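Local structure of TRAP dicarboxylate transporter-DctP subunit (Desulfovibrio desulfuricans subsp. desulfuricans, 4NHB) at residues F150-S155 against S211-I216. The protein binds sn-glycerol-3-phosphate and probably delivers it, as a periplasmic solute-binding protein, to a TRAP transporter for uptake into the cell. Numbering follows the deposited sequence.
Sequences FRHFYS and SPLADI. With G3P (sn-glycerol-3-phosphate), chain P.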
loop_
_atom_site.group_PDB
_atom_site.type_symbol
_atom_site.label_atom_id
_atom_site.label_comp_id
_atom_site.label_asym_id
_atom_site.label_seq_id
_atom_site.Cartn_x
_atom_site.Cartn_y
_atom_site.Cartn_z
ATOM N N PHE A 150 -7.929 -4.358 0.912
ATOM C CA PHE A 150 -8.493 -4.410 -0.401
ATOM C C PHE A 150 -9.173 -3.100 -0.802
ATOM O O PHE A 150 -9.795 -2.446 0.024
ATOM C CB PHE A 150 -9.494 -5.574 -0.497
ATOM C CG PHE A 150 -8.817 -6.936 -0.621
ATOM C CD1 PHE A 150 -8.330 -7.387 -1.853
ATOM C CD2 PHE A 150 -8.650 -7.732 0.500
ATOM C CE1 PHE A 150 -7.699 -8.643 -1.965
ATOM C CE2 PHE A 150 -8.014 -8.991 0.399
ATOM C CZ PHE A 150 -7.547 -9.440 -0.825
ATOM N N ARG A 151 -9.040 -2.741 -2.083
ATOM C CA ARG A 151 -9.612 -1.467 -2.571
ATOM C C ARG A 151 -11.063 -1.673 -2.989
ATOM O O ARG A 151 -11.375 -2.643 -3.680
ATOM C CB ARG A 151 -8.812 -0.907 -3.757
ATOM C CG ARG A 151 -7.278 -0.789 -3.487
ATOM C CD ARG A 151 -6.542 0.004 -4.573
ATOM N NE ARG A 151 -6.823 1.435 -4.507
ATOM C CZ ARG A 151 -5.959 2.375 -4.132
ATOM N NH1 ARG A 151 -6.344 3.633 -4.071
ATOM N NH2 ARG A 151 -4.710 2.082 -3.814
ATOM N N HIS A 152 -11.921 -0.749 -2.565
ATOM C CA HIS A 152 -13.346 -0.734 -2.887
ATOM C C HIS A 152 -13.701 0.632 -3.469
ATOM O O HIS A 152 -13.091 1.648 -3.089
ATOM C CB HIS A 152 -14.162 -0.982 -1.618
ATOM C CG HIS A 152 -13.789 -2.252 -0.929
ATOM N ND1 HIS A 152 -13.804 -3.463 -1.581
ATOM C CD2 HIS A 152 -13.345 -2.505 0.327
ATOM C CE1 HIS A 152 -13.424 -4.415 -0.748
ATOM N NE2 HIS A 152 -13.125 -3.859 0.417
ATOM N N PHE A 153 -14.677 0.658 -4.372
ATOM C CA PHE A 153 -15.082 1.919 -5.000
ATOM C C PHE A 153 -15.857 2.803 -4.041
ATOM O O PHE A 153 -16.612 2.314 -3.210
ATOM C CB PHE A 153 -15.903 1.665 -6.273
ATOM C CG PHE A 153 -15.098 1.087 -7.368
ATOM C CD1 PHE A 153 -14.277 1.886 -8.116
ATOM C CD2 PHE A 153 -15.123 -0.279 -7.619
ATOM C CE1 PHE A 153 -13.495 1.359 -9.123
ATOM C CE2 PHE A 153 -14.346 -0.816 -8.603
ATOM C CZ PHE A 153 -13.533 0.008 -9.370
ATOM N N TYR A 154 -15.622 4.109 -4.143
ATOM C CA TYR A 154 -16.452 5.104 -3.497
ATOM C C TYR A 154 -16.892 6.120 -4.584
ATOM O O TYR A 154 -16.097 6.457 -5.462
ATOM C CB TYR A 154 -15.703 5.823 -2.356
ATOM C CG TYR A 154 -14.400 6.494 -2.763
ATOM C CD1 TYR A 154 -14.393 7.802 -3.218
ATOM C CD2 TYR A 154 -13.164 5.818 -2.689
ATOM C CE1 TYR A 154 -13.252 8.410 -3.589
ATOM C CE2 TYR A 154 -12.016 6.430 -3.052
ATOM C CZ TYR A 154 -12.050 7.736 -3.514
ATOM O OH TYR A 154 -10.914 8.413 -3.888
ATOM N N SER A 155 -18.145 6.583 -4.525
ATOM C CA SER A 155 -18.668 7.516 -5.528
ATOM C C SER A 155 -19.932 8.240 -5.068
ATOM O O SER A 155 -20.589 7.837 -4.107
ATOM C CB SER A 155 -18.998 6.771 -6.808
ATOM O OG SER A 155 -19.773 5.639 -6.500
ATOM N N SER A 211 -10.396 2.975 -2.820
ATOM C CA SER A 211 -9.421 2.986 -1.728
ATOM C C SER A 211 -9.684 1.839 -0.789
ATOM O O SER A 211 -10.793 1.300 -0.740
ATOM C CB SER A 211 -9.517 4.274 -0.938
ATOM O OG SER A 211 -8.909 5.370 -1.604
ATOM N N PRO A 212 -8.662 1.470 0.008
ATOM C CA PRO A 212 -8.957 0.592 1.140
ATOM C C PRO A 212 -9.984 1.237 2.088
ATOM O O PRO A 212 -10.056 2.478 2.168
ATOM C CB PRO A 212 -7.598 0.476 1.864
ATOM C CG PRO A 212 -6.573 0.797 0.832
ATOM C CD PRO A 212 -7.232 1.829 -0.081
ATOM N N LEU A 213 -10.729 0.424 2.827
ATOM C CA LEU A 213 -11.706 0.973 3.752
ATOM C C LEU A 213 -11.060 1.819 4.813
ATOM O O LEU A 213 -11.654 2.794 5.258
ATOM C CB LEU A 213 -12.529 -0.132 4.411
ATOM C CG LEU A 213 -13.591 -0.745 3.476
ATOM C CD1 LEU A 213 -13.951 -2.169 3.863
ATOM C CD2 LEU A 213 -14.842 0.120 3.422
ATOM N N ALA A 214 -9.834 1.493 5.195
ATOM C CA ALA A 214 -9.152 2.283 6.199
ATOM C C ALA A 214 -9.060 3.750 5.751
ATOM O O ALA A 214 -9.224 4.667 6.542
ATOM C CB ALA A 214 -7.732 1.714 6.481
ATOM N N ASP A 215 -8.818 3.955 4.467
ATOM C CA ASP A 215 -8.651 5.302 3.927
ATOM C C ASP A 215 -10.010 5.960 3.720
ATOM O O ASP A 215 -10.205 7.148 4.036
ATOM C CB ASP A 215 -7.831 5.242 2.624
ATOM C CG ASP A 215 -6.351 4.982 2.859
ATOM O OD1 ASP A 215 -5.930 5.057 4.041
ATOM O OD2 ASP A 215 -5.614 4.708 1.842
ATOM N N ILE A 216 -10.981 5.182 3.252
ATOM C CA ILE A 216 -12.314 5.719 3.059
ATOM C C ILE A 216 -12.895 6.224 4.371
ATOM O O ILE A 216 -13.489 7.294 4.396
ATOM C CB ILE A 216 -13.250 4.670 2.456
ATOM C CG1 ILE A 216 -12.868 4.415 1.011
ATOM C CG2 ILE A 216 -14.691 5.101 2.593
ATOM C CD1 ILE A 216 -13.427 3.110 0.468
HETATM O O1 G3P P . 0.728 1.174 -2.746
HETATM C C1 G3P P . 0.223 2.171 -3.584
HETATM C C2 G3P P . -0.948 2.887 -2.901
HETATM O O2 G3P P . -0.505 3.442 -1.692
HETATM C C3 G3P P . -1.477 3.996 -3.824
HETATM O O1P G3P P . -2.817 4.232 -3.529
HETATM O O4P G3P P . -2.557 5.112 -1.274
HETATM O O2P G3P P . -2.516 6.727 -3.240
HETATM O O3P G3P P . -4.668 5.679 -2.541
HETATM P P G3P P . -3.151 5.521 -2.592
HETATM O O HOH W 1 -10.634 -2.395 2.457
HETATM O O HOH W 2 -8.704 6.688 -3.946
#
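His152 and Ser211 form an antiparallel hydrogen-bonded pair that ties strand 146-155 to strand 208-212. His152 N gives a nearly straight bond to Ser211 O (3.0 Å, 175° at the hydrogen), and Ser211 N returns a more bent one to His152 O. Just beyond this pair the 211-216 segment turns out of the sheet: Pro212 takes the N-cap position of helix 213-218, its O accepting from both Asp215 N and Ile216 N, while its CA-H points at Phe150 O (3.3 Å). The tight part lies beside the paired backbones. Tyr154, its CG held between the backbone N and the carbonyl carbon (chi1 56°), sets the CD2/CE2 side of its ring against the second segment; Ser211 OG meets the ring edge at CE2 (3.6 Å), and Ile216 CG1 packs obliquely against CD2. Further along, Leu213 CD1 touches His152 CD2 (3.6 Å); Leu213 also packs on helix 252-286. The looser rim is bridged by water. One molecule joins backbone atoms, Phe150 O and Leu213 N; a second links the hydroxyls of Tyr154 and Ser211, donating to Ser211 OG (2.7 Å). Arg151 runs out on the ligand side, its chain bending at chi3 (73°), with Pro212 CD over one face of the guanidinium. NH2 donates to the ester oxygen O1P of sn-glycerol-3-phosphate (2.9 Å) and NH1 to the terminal phosphate oxygen O3P (3.1 Å), two bonds that restrain the planar group. Asp210 OD2 forms a salt bridge with NE, consistent with a second-shell role in orienting the arginine, while Lys37 and Arg171 add further bonds to the ligand. Arg151, with Arg171 close by, thus reads the phosphate end; arginines gathered on the acidic group of the solute are as in the ligand cleft of DctP-family proteins.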